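Side-chain contacts in pyruvate kinase (Toxoplasma gondii, PDB 3GG8), which catalyses the last step of glycolysis, transferring a phosphate from phosphoenolpyruvate to ADP to give pyruvate and ATP: residues 76-79 with 80-84; 360-363 with 364-367. All blocks are in the same frame, centred on the assembly; numbering follows the deposited sequence.

Contact 1. Residues 76-79 with 80-84; sequences THAR and TVQNI
R79 and A78 meet the next helical turn chiefly through their backbones, and the partners N83 and Q82 show how a side chain can fold back on the carbonyl that its own amide uses. The carbonyl oxygen of R79 receives the N-H of N83, N to O 3.0 Å, in a somewhat bent bond with an N-H...O angle of 147°. N83 CG stands beside its backbone N, anti to the carbonyl carbon (chi1 -69°), which brings the amide back to the same oxygen; ND2 is 3.2 Å from R79 O, but at an angle too poor for a hydrogen bond. The arginine's own chain is extended from CG to NE and takes no part in a bond across the two segments.

A78 repeats the pattern one residue earlier. Q82 N gives its hydrogen to A78 O over 3.0 Å. The glutamine side chain was modelled in two conformers; in one of them CG and CD lie against that carbonyl, CG being 3.3 Å from A78 O, but the place of its amide end remains doubtful.

At T80 the amide and the hydroxyl converge on one acceptor. T80 N binds T76 O at 3.2 Å, and OG1 adds a weak hydrogen bond to that oxygen at 3.4 Å. The methyl CG2 is anti to the backbone N, which leaves OG1 on the side facing the preceding turn.

T80 and V81 also pack on L67 of strand 62-68, while H77, bound through NE2 to H71 O, stacks on F69. The arrangement is i to i+4 bonding along helix 74-90, the helix of a beta-alpha-beta unit in the pyruvate kinase (beta/alpha)8 barrel.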
ATOM      1  N   THR C  76     -39.045 -13.446 -40.496  1.00 32.37           N
ATOM      2  CA  THR C  76     -39.436 -13.824 -39.150  1.00 32.15           C
ATOM      3  C   THR C  76     -38.788 -12.908 -38.112  1.00 32.32           C
ATOM      4  O   THR C  76     -39.435 -12.485 -37.156  1.00 32.73           O
ATOM      5  CB  THR C  76     -39.135 -15.327 -38.836  1.00 32.40           C
ATOM      6  OG1 THR C  76     -37.721 -15.533 -38.776  1.00 32.66           O
ATOM      7  CG2 THR C  76     -39.728 -16.250 -39.895  1.00 31.50           C
ATOM      8  N   HIS C  77     -37.507 -12.608 -38.301  1.00 32.36           N
ATOM      9  CA  HIS C  77     -36.774 -11.700 -37.428  1.00 32.35           C
ATOM     10  C   HIS C  77     -37.265 -10.246 -37.563  1.00 32.63           C
ATOM     11  O   HIS C  77     -37.190  -9.492 -36.602  1.00 32.00           O
ATOM     12  CB  HIS C  77     -35.272 -11.802 -37.702  1.00 32.85           C
ATOM     13  CG  HIS C  77     -34.635 -13.061 -37.168  1.00 33.14           C
ATOM     14  ND1 HIS C  77     -34.449 -13.292 -35.819  1.00 33.37           N
ATOM     15  CD2 HIS C  77     -34.110 -14.130 -37.807  1.00 32.38           C
ATOM     16  CE1 HIS C  77     -33.860 -14.462 -35.654  1.00 34.73           C
ATOM     17  NE2 HIS C  77     -33.637 -14.988 -36.847  1.00 33.21           N
ATOM     18  N   ALA C  78     -37.793  -9.872 -38.735  1.00 32.14           N
ATOM     19  CA  ALA C  78     -38.463  -8.586 -38.864  1.00 32.93           C
ATOM     20  C   ALA C  78     -39.706  -8.476 -37.957  1.00 33.50           C
ATOM     21  O   ALA C  78     -39.935  -7.422 -37.375  1.00 33.40           O
ATOM     22  CB  ALA C  78     -38.826  -8.275 -40.342  1.00 32.28           C
ATOM     23  N   ARG C  79     -40.488  -9.559 -37.838  1.00 33.64           N
ATOM     24  CA  ARG C  79     -41.679  -9.578 -36.975  1.00 34.11           C
ATOM     25  C   ARG C  79     -41.269  -9.368 -35.537  1.00 33.59           C
ATOM     26  O   ARG C  79     -41.932  -8.633 -34.805  1.00 33.44           O
ATOM     27  CB  ARG C  79     -42.431 -10.911 -37.047  1.00 33.67           C
ATOM     28  CG  ARG C  79     -42.955 -11.310 -38.410  1.00 36.12           C
ATOM     29  CD  ARG C  79     -43.626 -12.717 -38.344  1.00 35.66           C
ATOM     30  NE  ARG C  79     -44.673 -12.867 -39.353  0.50 34.54           N
ATOM     31  CZ  ARG C  79     -45.967 -12.634 -39.143  0.50 34.02           C
ATOM     32  NH1 ARG C  79     -46.404 -12.241 -37.950  0.50 33.53           N
ATOM     33  NH2 ARG C  79     -46.831 -12.795 -40.136  0.50 33.21           N
ATOM     34  N   THR C  80     -40.190 -10.052 -35.141  1.00 33.60           N
ATOM     35  CA  THR C  80     -39.598  -9.939 -33.802  1.00 33.22           C
ATOM     36  C   THR C  80     -39.168  -8.510 -33.497  1.00 33.40           C
ATOM     37  O   THR C  80     -39.499  -7.968 -32.439  1.00 33.96           O
ATOM     38  CB  THR C  80     -38.388 -10.881 -33.633  1.00 33.21           C
ATOM     39  OG1 THR C  80     -38.815 -12.231 -33.804  1.00 33.17           O
ATOM     40  CG2 THR C  80     -37.780 -10.747 -32.232  1.00 33.08           C
ATOM     41  N   VAL C  81     -38.454  -7.895 -34.434  1.00 33.16           N
ATOM     42  CA  VAL C  81     -38.059  -6.504 -34.298  1.00 33.01           C
ATOM     43  C   VAL C  81     -39.270  -5.553 -34.145  1.00 33.18           C
ATOM     44  O   VAL C  81     -39.251  -4.660 -33.285  1.00 33.86           O
ATOM     45  CB  VAL C  81     -37.123  -6.079 -35.446  1.00 32.85           C
ATOM     46  CG1 VAL C  81     -36.899  -4.586 -35.431  1.00 31.52           C
ATOM     47  CG2 VAL C  81     -35.786  -6.847 -35.347  1.00 31.52           C
ATOM     48  N   GLN C  82     -40.312  -5.771 -34.949  1.00 33.38           N
ATOM     49  CA  GLN C  82     -41.552  -4.986 -34.904  0.50 33.23           C
ATOM     50  C   GLN C  82     -42.199  -5.063 -33.515  1.00 33.30           C
ATOM     51  O   GLN C  82     -42.747  -4.082 -33.004  1.00 33.20           O
ATOM     52  CB  GLN C  82     -42.521  -5.470 -35.997  0.50 33.02           C
ATOM     53  CG  GLN C  82     -42.168  -4.966 -37.409  0.50 33.35           C
ATOM     54  CD  GLN C  82     -42.725  -5.821 -38.570  0.50 33.11           C
ATOM     55  OE1 GLN C  82     -43.790  -6.441 -38.475  0.50 32.12           O
ATOM     56  NE2 GLN C  82     -41.995  -5.828 -39.679  0.50 32.48           N
ATOM     57  N   ASN C  83     -42.131  -6.254 -32.920  1.00 33.33           N
ATOM     58  CA  ASN C  83     -42.656  -6.512 -31.587  1.00 33.32           C
ATOM     59  C   ASN C  83     -41.822  -5.849 -30.475  1.00 33.35           C
ATOM     60  O   ASN C  83     -42.376  -5.402 -29.476  1.00 32.99           O
ATOM     61  CB  ASN C  83     -42.746  -8.021 -31.326  1.00 33.47           C
ATOM     62  CG  ASN C  83     -43.813  -8.716 -32.161  1.00 34.83           C
ATOM     63  OD1 ASN C  83     -44.835  -8.134 -32.534  1.00 35.81           O
ATOM     64  ND2 ASN C  83     -43.572  -9.991 -32.455  1.00 37.92           N
ATOM     65  N   ILE C  84     -40.497  -5.828 -30.632  1.00 33.72           N
ATOM     66  CA  ILE C  84     -39.616  -5.094 -29.728  1.00 33.78           C
ATOM     67  C   ILE C  84     -40.036  -3.627 -29.761  1.00 33.89           C
ATOM     68  O   ILE C  84     -40.202  -2.995 -28.722  1.00 33.67           O
ATOM     69  CB  ILE C  84     -38.106  -5.177 -30.157  1.00 34.00           C
ATOM     70  CG1 ILE C  84     -37.626  -6.618 -30.369  1.00 34.81           C
ATOM     71  CG2 ILE C  84     -37.180  -4.384 -29.197  1.00 33.40           C
ATOM     72  CD1 ILE C  84     -37.527  -7.438 -29.181  1.00 37.68           C
TER

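Contact 2. Residues 360-363 with 364-367; sequences VETM and ARIC
E361 and R365 run alongside each other in the same direction, one helical turn apart, and form an i to i+4 salt bridge. The link is long, OE2 to NH1 3.5 Å, and the carboxylate and guanidinium planes stand 80° apart, so the two groups do not meet as a flat, two-pronged pair. A sharp bend at chi3 (-98°) carries the arginine's end back along the glutamate: NH1 comes to 3.4 Å from E361 CB, and E361 O sits 3.7 Å above one face of the guanidinium, offset toward its rim. R365 also makes a cation-pi contact with W33.

The T362 and I366 side chains meet at a slant, the threonine methyl CG2 4.1 Å from CD1 of the isoleucine. The threonine's OG1 turns instead to the carbonyl of I358, one turn earlier. M363 and C367 form a looser apolar pair, CG to SG 4.5 Å.

These pairs give helix 356-371 differing sides. M363 and C367 lean on strand 343-346, M363 and A364 reach I40 of strand 39-43, and I366 packs against helix 327-339, while R365 and I366 also touch E289 of the second subunit.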
ATOM      1  N   VAL C 360     -36.039 -14.102 -16.214  1.00 33.45           N
ATOM      2  CA  VAL C 360     -35.391 -12.784 -16.192  1.00 33.42           C
ATOM      3  C   VAL C 360     -35.366 -12.189 -14.785  1.00 33.48           C
ATOM      4  O   VAL C 360     -34.364 -11.605 -14.375  1.00 33.60           O
ATOM      5  CB  VAL C 360     -36.044 -11.759 -17.165  1.00 32.95           C
ATOM      6  CG1 VAL C 360     -35.350 -10.419 -17.074  1.00 32.50           C
ATOM      7  CG2 VAL C 360     -35.995 -12.249 -18.576  1.00 32.44           C
ATOM      8  N   GLU C 361     -36.469 -12.322 -14.057  1.00 33.72           N
ATOM      9  CA  GLU C 361     -36.523 -11.867 -12.662  1.00 34.27           C
ATOM     10  C   GLU C 361     -35.508 -12.612 -11.798  1.00 34.18           C
ATOM     11  O   GLU C 361     -34.885 -12.024 -10.912  1.00 34.88           O
ATOM     12  CB  GLU C 361     -37.920 -12.078 -12.056  1.00 34.16           C
ATOM     13  CG  GLU C 361     -39.090 -11.592 -12.900  1.00 35.36           C
ATOM     14  CD  GLU C 361     -40.414 -11.647 -12.150  1.00 35.26           C
ATOM     15  OE1 GLU C 361     -41.167 -10.639 -12.201  1.00 37.18           O
ATOM     16  OE2 GLU C 361     -40.704 -12.684 -11.513  1.00 34.44           O
ATOM     17  N   THR C 362     -35.373 -13.909 -12.040  1.00 34.13           N
ATOM     18  CA  THR C 362     -34.487 -14.772 -11.259  1.00 34.47           C
ATOM     19  C   THR C 362     -33.023 -14.377 -11.462  1.00 35.32           C
ATOM     20  O   THR C 362     -32.254 -14.276 -10.495  1.00 36.11           O
ATOM     21  CB  THR C 362     -34.738 -16.266 -11.589  1.00 34.08           C
ATOM     22  OG1 THR C 362     -36.108 -16.572 -11.315  1.00 32.49           O
ATOM     23  CG2 THR C 362     -33.837 -17.194 -10.789  1.00 33.31           C
ATOM     24  N   MET C 363     -32.643 -14.124 -12.703  1.00 35.34           N
ATOM     25  CA  MET C 363     -31.286 -13.690 -12.976  1.00 36.38           C
ATOM     26  C   MET C 363     -30.990 -12.314 -12.406  1.00 35.57           C
ATOM     27  O   MET C 363     -29.863 -12.064 -12.010  1.00 35.71           O
ATOM     28  CB  MET C 363     -30.958 -13.716 -14.476  1.00 35.91           C
ATOM     29  CG  MET C 363     -29.442 -13.850 -14.698  1.00 36.21           C
ATOM     30  SD  MET C 363     -29.022 -14.599 -16.266  1.00 40.19           S
ATOM     31  CE  MET C 363     -29.576 -13.277 -17.327  1.00 34.31           C
ATOM     32  N   ALA C 364     -31.981 -11.420 -12.411  1.00 35.71           N
ATOM     33  CA  ALA C 364     -31.868 -10.097 -11.774  1.00 35.15           C
ATOM     34  C   ALA C 364     -31.633 -10.259 -10.281  1.00 35.37           C
ATOM     35  O   ALA C 364     -30.822  -9.546  -9.696  1.00 35.70           O
ATOM     36  CB  ALA C 364     -33.120  -9.282 -12.016  1.00 34.91           C
ATOM     37  N   ARG C 365     -32.345 -11.208  -9.672  1.00 35.39           N
ATOM     38  CA  ARG C 365     -32.174 -11.531  -8.253  1.00 35.63           C
ATOM     39  C   ARG C 365     -30.784 -12.098  -7.969  1.00 34.78           C
ATOM     40  O   ARG C 365     -30.156 -11.682  -7.020  1.00 34.53           O
ATOM     41  CB  ARG C 365     -33.234 -12.524  -7.777  1.00 35.61           C
ATOM     42  CG  ARG C 365     -34.585 -11.921  -7.437  1.00 36.88           C
ATOM     43  CD  ARG C 365     -35.507 -12.987  -6.845  1.00 38.24           C
ATOM     44  NE  ARG C 365     -36.420 -13.559  -7.842  1.00 44.95           N
ATOM     45  CZ  ARG C 365     -37.640 -13.076  -8.109  1.00 46.79           C
ATOM     46  NH1 ARG C 365     -38.405 -13.660  -9.032  1.00 47.51           N
ATOM     47  NH2 ARG C 365     -38.101 -12.013  -7.448  1.00 47.77           N
ATOM     48  N   ILE C 366     -30.313 -13.033  -8.799  1.00 34.53           N
ATOM     49  CA  ILE C 366     -28.983 -13.643  -8.610  1.00 34.24           C
ATOM     50  C   ILE C 366     -27.889 -12.597  -8.807  1.00 33.46           C
ATOM     51  O   ILE C 366     -26.901 -12.598  -8.092  1.00 32.84           O
ATOM     52  CB  ILE C 366     -28.705 -14.818  -9.566  1.00 34.21           C
ATOM     53  CG1 ILE C 366     -29.678 -15.969  -9.335  1.00 33.77           C
ATOM     54  CG2 ILE C 366     -27.273 -15.335  -9.391  1.00 34.50           C
ATOM     55  CD1 ILE C 366     -29.795 -16.895 -10.548  1.00 32.23           C
ATOM     56  N   CYS C 367     -28.090 -11.701  -9.770  1.00 32.96           N
ATOM     57  CA  CYS C 367     -27.153 -10.601  -9.997  1.00 32.54           C
ATOM     58  C   CYS C 367     -27.077  -9.732  -8.760  1.00 31.60           C
ATOM     59  O   CYS C 367     -25.987  -9.456  -8.260  1.00 31.25           O
ATOM     60  CB  CYS C 367     -27.562  -9.761 -11.202  1.00 32.69           C
ATOM     61  SG  CYS C 367     -27.141 -10.550 -12.781  1.00 35.71           S
TER

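Overall arrangement
Contacts 1 and 2 illustrate one principle, i to i+4 bonding along a single helix, on two outer helices of the same eight-stranded barrel. Helix 74-90, holding residues 76-84, follows strand 62-68; helix 356-371, holding residues 360-367, follows strand 343-346. Strand 39-43 lies between those two strands in the closed sheet, and contact 2 packs on it. The contacts do not touch: their centres are 25 Å apart and their nearest atoms about 12 Å. Contact 1 is partly buried and meets no other subunit, whereas contact 2 is buried and reaches one. As in other barrel enzymes, catalysis probably occurs at the carboxyl ends of the strands.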